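Local coordinates for NTF2-like Protein (Anabaena variabilis ATCC 29413, PDB 3DMC) that is of unknown function but adopts the NTF2-like fold of the SnoaL-like family, whose cone-shaped domain often encloses a pocket for small molecules, at residues M47-G52 with F64-E69; Q16-F21 with I75-L80. All blocks are in the same frame, centred on the assembly; numbering follows the deposited sequence.

Contact 1. Residues M47-G52 with F64-E69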
loop_
_atom_site.group_PDB
_atom_site.type_symbol
_atom_site.label_atom_id
_atom_site.label_comp_id
_atom_site.label_asym_id
_atom_site.label_seq_id
_atom_site.Cartn_x
_atom_site.Cartn_y
_atom_site.Cartn_z
HETATM N N MSE A 47 -3.368 -0.586 -13.293
HETATM C CA MSE A 47 -4.002 -0.124 -14.535
HETATM C C MSE A 47 -3.144 -0.284 -15.764
HETATM O O MSE A 47 -1.934 -0.476 -15.714
HETATM C CB MSE A 47 -4.447 1.354 -14.416
HETATM C CG MSE A 47 -3.331 2.350 -14.357
HETATM SE SE MSE A 47 -4.032 4.201 -14.213
HETATM C CE MSE A 47 -3.473 4.991 -15.902
ATOM N N GLY A 48 -3.835 -0.164 -16.873
ATOM C CA GLY A 48 -3.238 -0.078 -18.183
ATOM C C GLY A 48 -2.876 -1.432 -18.698
ATOM O O GLY A 48 -3.489 -2.426 -18.331
ATOM N N GLU A 49 -1.871 -1.429 -19.553
ATOM C CA GLU A 49 -1.447 -2.650 -20.255
ATOM C C GLU A 49 -1.132 -3.765 -19.290
ATOM O O GLU A 49 -1.389 -4.927 -19.574
ATOM C CB GLU A 49 -0.204 -2.393 -21.115
ATOM C CG GLU A 49 0.464 -3.690 -21.628
ATOM C CD GLU A 49 1.766 -3.397 -22.364
ATOM O OE1 GLU A 49 2.193 -2.213 -22.362
ATOM O OE2 GLU A 49 2.363 -4.339 -22.941
ATOM N N PHE A 50 -0.540 -3.396 -18.159
ATOM C CA PHE A 50 -0.099 -4.350 -17.141
ATOM C C PHE A 50 -1.066 -4.465 -15.949
ATOM O O PHE A 50 -0.733 -4.974 -14.885
ATOM C CB PHE A 50 1.319 -4.007 -16.671
ATOM C CG PHE A 50 2.365 -4.127 -17.754
ATOM C CD1 PHE A 50 2.975 -5.348 -18.004
ATOM C CD2 PHE A 50 2.726 -3.041 -18.518
ATOM C CE1 PHE A 50 3.941 -5.474 -19.003
ATOM C CE2 PHE A 50 3.678 -3.153 -19.523
ATOM C CZ PHE A 50 4.292 -4.379 -19.768
ATOM N N HIS A 51 -2.297 -4.015 -16.151
ATOM C CA HIS A 51 -3.283 -4.159 -15.098
ATOM C C HIS A 51 -3.414 -5.616 -14.709
ATOM O O HIS A 51 -3.415 -6.515 -15.548
ATOM C CB HIS A 51 -4.651 -3.647 -15.553
ATOM C CG HIS A 51 -5.769 -4.159 -14.706
ATOM N ND1 HIS A 51 -6.190 -3.495 -13.573
ATOM C CD2 HIS A 51 -6.518 -5.281 -14.789
ATOM C CE1 HIS A 51 -7.167 -4.184 -13.005
ATOM N NE2 HIS A 51 -7.380 -5.276 -13.715
ATOM N N GLY A 52 -3.525 -5.838 -13.410
ATOM C CA GLY A 52 -3.821 -7.126 -12.810
ATOM C C GLY A 52 -2.618 -7.998 -12.539
ATOM O O GLY A 52 -1.513 -7.508 -12.319
ATOM N N PHE A 64 9.166 -3.479 -16.440
ATOM C CA PHE A 64 10.128 -2.523 -15.847
ATOM C C PHE A 64 10.769 -1.644 -16.937
ATOM O O PHE A 64 11.030 -0.462 -16.740
ATOM C CB PHE A 64 11.132 -3.269 -14.968
ATOM C CG PHE A 64 10.528 -3.728 -13.678
ATOM C CD1 PHE A 64 10.008 -2.796 -12.787
ATOM C CD2 PHE A 64 10.430 -5.062 -13.362
ATOM C CE1 PHE A 64 9.428 -3.202 -11.575
ATOM C CE2 PHE A 64 9.838 -5.462 -12.160
ATOM C CZ PHE A 64 9.339 -4.520 -11.274
ATOM N N THR A 65 10.976 -2.241 -18.105
ATOM C CA THR A 65 11.454 -1.484 -19.254
ATOM C C THR A 65 10.460 -0.396 -19.658
ATOM O O THR A 65 10.822 0.739 -19.975
ATOM C CB THR A 65 11.726 -2.400 -20.459
ATOM O OG1 THR A 65 12.732 -3.355 -20.097
ATOM C CG2 THR A 65 12.178 -1.593 -21.633
ATOM N N TYR A 66 9.199 -0.773 -19.572
ATOM C CA TYR A 66 8.072 0.091 -19.911
ATOM C C TYR A 66 8.015 1.242 -18.938
ATOM O O TYR A 66 7.778 2.385 -19.311
ATOM C CB TYR A 66 6.757 -0.702 -19.880
ATOM C CG TYR A 66 5.521 0.165 -20.002
ATOM C CD1 TYR A 66 5.262 0.867 -21.176
ATOM C CD2 TYR A 66 4.618 0.288 -18.952
ATOM C CE1 TYR A 66 4.142 1.672 -21.305
ATOM C CE2 TYR A 66 3.485 1.081 -19.074
ATOM C CZ TYR A 66 3.252 1.775 -20.251
ATOM O OH TYR A 66 2.136 2.581 -20.391
ATOM N N VAL A 67 8.235 0.919 -17.679
ATOM C CA VAL A 67 8.171 1.944 -16.615
ATOM C C VAL A 67 9.201 3.012 -16.926
ATOM O O VAL A 67 8.922 4.206 -16.867
ATOM C CB VAL A 67 8.402 1.346 -15.220
ATOM C CG1 VAL A 67 8.799 2.473 -14.211
ATOM C CG2 VAL A 67 7.153 0.565 -14.769
ATOM N N SER A 68 10.408 2.570 -17.264
ATOM C CA SER A 68 11.544 3.486 -17.460
ATOM C C SER A 68 11.556 4.212 -18.824
ATOM O O SER A 68 12.193 5.242 -18.982
ATOM C CB SER A 68 12.878 2.759 -17.268
ATOM O OG SER A 68 13.080 2.413 -15.906
ATOM N N GLU A 69 10.821 3.684 -19.792
ATOM C CA GLU A 69 10.943 4.172 -21.174
ATOM C C GLU A 69 10.661 5.666 -21.330
ATOM O O GLU A 69 11.253 6.325 -22.187
ATOM C CB GLU A 69 10.053 3.373 -22.142
ATOM C CG GLU A 69 8.605 3.793 -22.095
ATOM C CD GLU A 69 7.798 3.163 -23.218
ATOM O OE1 GLU A 69 8.259 2.124 -23.741
ATOM O OE2 GLU A 69 6.720 3.688 -23.581
#

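Contact 2. Residues Q16-F21 with I75-L80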
loop_
_atom_site.group_PDB
_atom_site.type_symbol
_atom_site.label_atom_id
_atom_site.label_comp_id
_atom_site.label_asym_id
_atom_site.label_seq_id
_atom_site.Cartn_x
_atom_site.Cartn_y
_atom_site.Cartn_z
ATOM N N GLN A 16 17.298 -5.416 0.104
ATOM C CA GLN A 16 18.248 -5.518 -1.008
ATOM C C GLN A 16 17.490 -5.319 -2.300
ATOM O O GLN A 16 17.924 -4.604 -3.184
ATOM C CB GLN A 16 18.991 -6.850 -1.038
ATOM C CG GLN A 16 20.014 -6.919 -2.166
ATOM C CD GLN A 16 21.090 -5.835 -2.043
ATOM O OE1 GLN A 16 21.079 -4.823 -2.765
ATOM N NE2 GLN A 16 22.006 -6.035 -1.108
ATOM N N GLY A 17 16.341 -5.957 -2.404
ATOM C CA GLY A 17 15.453 -5.756 -3.563
ATOM C C GLY A 17 15.089 -4.303 -3.774
ATOM O O GLY A 17 15.071 -3.812 -4.926
ATOM N N PHE A 18 14.842 -3.604 -2.671
ATOM C CA PHE A 18 14.403 -2.205 -2.755
ATOM C C PHE A 18 15.562 -1.331 -3.236
ATOM O O PHE A 18 15.382 -0.402 -4.003
ATOM C CB PHE A 18 13.811 -1.664 -1.463
ATOM C CG PHE A 18 12.918 -0.489 -1.687
ATOM C CD1 PHE A 18 11.683 -0.665 -2.308
ATOM C CD2 PHE A 18 13.314 0.783 -1.331
ATOM C CE1 PHE A 18 10.853 0.408 -2.535
ATOM C CE2 PHE A 18 12.486 1.876 -1.575
ATOM C CZ PHE A 18 11.244 1.672 -2.180
ATOM N N GLU A 19 16.774 -1.685 -2.833
ATOM C CA GLU A 19 17.957 -0.986 -3.368
ATOM C C GLU A 19 18.026 -1.145 -4.881
ATOM O O GLU A 19 18.232 -0.192 -5.595
ATOM C CB GLU A 19 19.240 -1.543 -2.746
ATOM C CG GLU A 19 19.415 -1.137 -1.318
ATOM C CD GLU A 19 19.978 0.254 -1.163
ATOM O OE1 GLU A 19 21.061 0.532 -1.715
ATOM O OE2 GLU A 19 19.326 1.088 -0.499
ATOM N N PHE A 20 17.868 -2.368 -5.373
ATOM C CA PHE A 20 17.949 -2.614 -6.826
ATOM C C PHE A 20 16.768 -1.975 -7.575
ATOM O O PHE A 20 16.894 -1.558 -8.733
ATOM C CB PHE A 20 18.125 -4.101 -7.203
ATOM C CG PHE A 20 19.442 -4.662 -6.742
ATOM C CD1 PHE A 20 20.538 -3.841 -6.674
ATOM C CD2 PHE A 20 19.576 -5.982 -6.353
ATOM C CE1 PHE A 20 21.769 -4.312 -6.227
ATOM C CE2 PHE A 20 20.808 -6.465 -5.903
ATOM C CZ PHE A 20 21.900 -5.615 -5.842
ATOM N N PHE A 21 15.647 -1.851 -6.872
ATOM C CA PHE A 21 14.426 -1.228 -7.429
ATOM C C PHE A 21 14.666 0.290 -7.551
ATOM O O PHE A 21 14.396 0.916 -8.578
ATOM C CB PHE A 21 13.235 -1.539 -6.511
ATOM C CG PHE A 21 11.962 -0.869 -6.889
ATOM C CD1 PHE A 21 11.132 -1.368 -7.897
ATOM C CD2 PHE A 21 11.523 0.221 -6.157
ATOM C CE1 PHE A 21 9.901 -0.740 -8.187
ATOM C CE2 PHE A 21 10.310 0.833 -6.441
ATOM C CZ PHE A 21 9.517 0.369 -7.431
ATOM N N ILE A 75 13.368 8.173 -12.385
ATOM C CA ILE A 75 12.528 8.487 -11.218
ATOM C C ILE A 75 13.385 8.385 -9.970
ATOM O O ILE A 75 14.171 7.450 -9.808
ATOM C CB ILE A 75 11.355 7.526 -11.062
ATOM C CG1 ILE A 75 10.343 7.745 -12.183
ATOM C CG2 ILE A 75 10.633 7.699 -9.691
ATOM C CD1 ILE A 75 9.389 6.598 -12.343
ATOM N N GLN A 76 13.255 9.404 -9.142
ATOM C CA GLN A 76 13.924 9.486 -7.839
ATOM C C GLN A 76 12.947 9.123 -6.715
ATOM O O GLN A 76 11.739 9.472 -6.753
ATOM C CB GLN A 76 14.458 10.887 -7.557
ATOM C CG GLN A 76 15.738 11.228 -8.329
ATOM C CD GLN A 76 16.905 10.342 -7.954
ATOM O OE1 GLN A 76 17.215 10.163 -6.779
ATOM N NE2 GLN A 76 17.551 9.745 -8.973
ATOM N N ILE A 77 13.490 8.452 -5.718
ATOM C CA ILE A 77 12.775 8.200 -4.464
ATOM C C ILE A 77 13.163 9.302 -3.501
ATOM O O ILE A 77 14.302 9.373 -3.017
ATOM C CB ILE A 77 13.018 6.771 -3.893
ATOM C CG1 ILE A 77 12.395 5.750 -4.829
ATOM C CG2 ILE A 77 12.409 6.617 -2.497
ATOM C CD1 ILE A 77 12.429 4.322 -4.298
ATOM N N SER A 78 12.182 10.178 -3.301
ATOM C CA SER A 78 12.331 11.424 -2.553
ATOM C C SER A 78 12.431 11.116 -1.062
ATOM O O SER A 78 13.202 11.709 -0.315
ATOM C CB SER A 78 11.155 12.380 -2.845
ATOM O OG SER A 78 11.088 12.711 -4.237
ATOM N N SER A 79 11.626 10.160 -0.655
ATOM C CA SER A 79 11.648 9.664 0.730
ATOM C C SER A 79 11.095 8.262 0.805
ATOM O O SER A 79 10.136 7.911 0.102
ATOM C CB SER A 79 10.839 10.559 1.671
ATOM O OG SER A 79 9.459 10.554 1.340
ATOM N N LEU A 80 11.704 7.492 1.681
ATOM C CA LEU A 80 11.178 6.173 2.111
ATOM C C LEU A 80 10.673 6.311 3.548
ATOM O O LEU A 80 11.487 6.470 4.488
ATOM C CB LEU A 80 12.254 5.093 2.016
ATOM C CG LEU A 80 11.805 3.696 2.482
ATOM C CD1 LEU A 80 10.604 3.149 1.633
ATOM C CD2 LEU A 80 13.001 2.732 2.465
#

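Contact 1. Residues M47-G52 with F64-E69
Phe50 overlaps Tyr66 through ring atom CE2, with Phe50 CE2 and Tyr66 CD2 3.6 Å apart. Phe50 CE2 also lies 3.8 Å from Tyr66 CG, and the overlap runs on to the root of the tyrosine, where Tyr66 CB is 4.0 Å from Phe50 CE2. The two side chains run past each other in opposite senses. Their ring centroids are 5.5 Å apart and the planes are inclined at 39°. CG of Phe50 stands anti to the carbonyl carbon and beside the backbone N (chi1 -64°), which turns the ring toward the helix. Tyr66 sends its ring out with CG anti to N (chi1 171°).

The contact joins the loop between strands 41-45 and 52-55 to helix 57-69 of the NTF2-like fold. In the loop, Gly48 to His51 form a type I beta turn, closed by the bond from His51 N to Gly48 O at 2.9 Å. Phe50 is buried, and its ring also meets Phe63 of the same helix edge-to-face. Its backbone O accepts a hydrogen bond from Asn54 ND2.

Glu49 extends beside Phe50. Its CG sits 3.8 Å above one face of the Phe50 ring, towards the rim. Farther out, Glu49 OE1 lies over a face of the Tyr66 ring, 4.5 Å from Tyr66 CE1, a loose approach. The other oxygen, OE2, forms a long, weak ion pair with Arg59. Glu49 and Tyr66 are both exposed at the surface.

Contact 2. Residues Q16-F21 with I75-L80
Phe18 points the far end of its ring at two methyl groups of the strand, one from Ile77 and one from Leu80. Ile77 comes to meet it from the opposite direction. Its CD1 touches two neighbouring ring atoms almost equally, with Ile77 CD1 to Phe18 CZ at 3.6 Å and Ile77 CD1 to Phe18 CE2 at 3.7 Å. The methyl approaches the ring obliquely. In Ile77, CG1 is anti to the carbonyl carbon (chi1 -67°) and CD1 continues the extended chain, which carries this methyl out to the ring.

Leu80 approaches differently. It slides past Phe18 in the opposite direction, and its CD1 branch does most of the touching. Leu80 CD1 is 3.9 Å from Phe18 CE2, while Leu80 CD2 is more distant, at 4.2 Å from Phe18 CE2. The same two ring atoms, CE2 and CZ, therefore meet both aliphatic side chains. The contact is wholly apolar and buries 164 Å² in all. Phe18 is buried; Leu80 remains exposed.

Between the two aliphatic residues lies a classic beta bulge, with Ser78 and Ser79 both facing Arg95. It lets Ile77 and Leu80, three residues apart, both turn toward the helix. Ser79 OG is hydrogen-bonded to Arg95 NH1 and to Asp81 OD2.

Helix 9-27 packs here against strand 75-85, an outermost strand of the curved sheet within this chain. Phe18 also reaches the next strand, 89-100, where its ring stacks with Phe92 and meets Phe94. One turn farther along the helix, Phe21 packs on Phe94 and Thr22 touches Ile77.

Overall arrangement
Contact 2 brackets contact 1 along the chain: residues 16-21 come first, then 47-52 and 64-69, then 75-80. Their centres are 18 Å apart. Helix 57-69, used by contact 1, is followed directly by strand 75-85, used by contact 2. Contact 1 uses the loop leading into strand 52-55, and contact 2 uses strand 75-85. These are the two outermost strands of the six-stranded sheet within this chain. The contacts meet through Phe64 of helix 57-69 and Phe21 of helix 9-27, whose CE1 atoms are 4.2 Å apart. This packing joins the two helices, consistent with a common hydrophobic core in the NTF2-like domain.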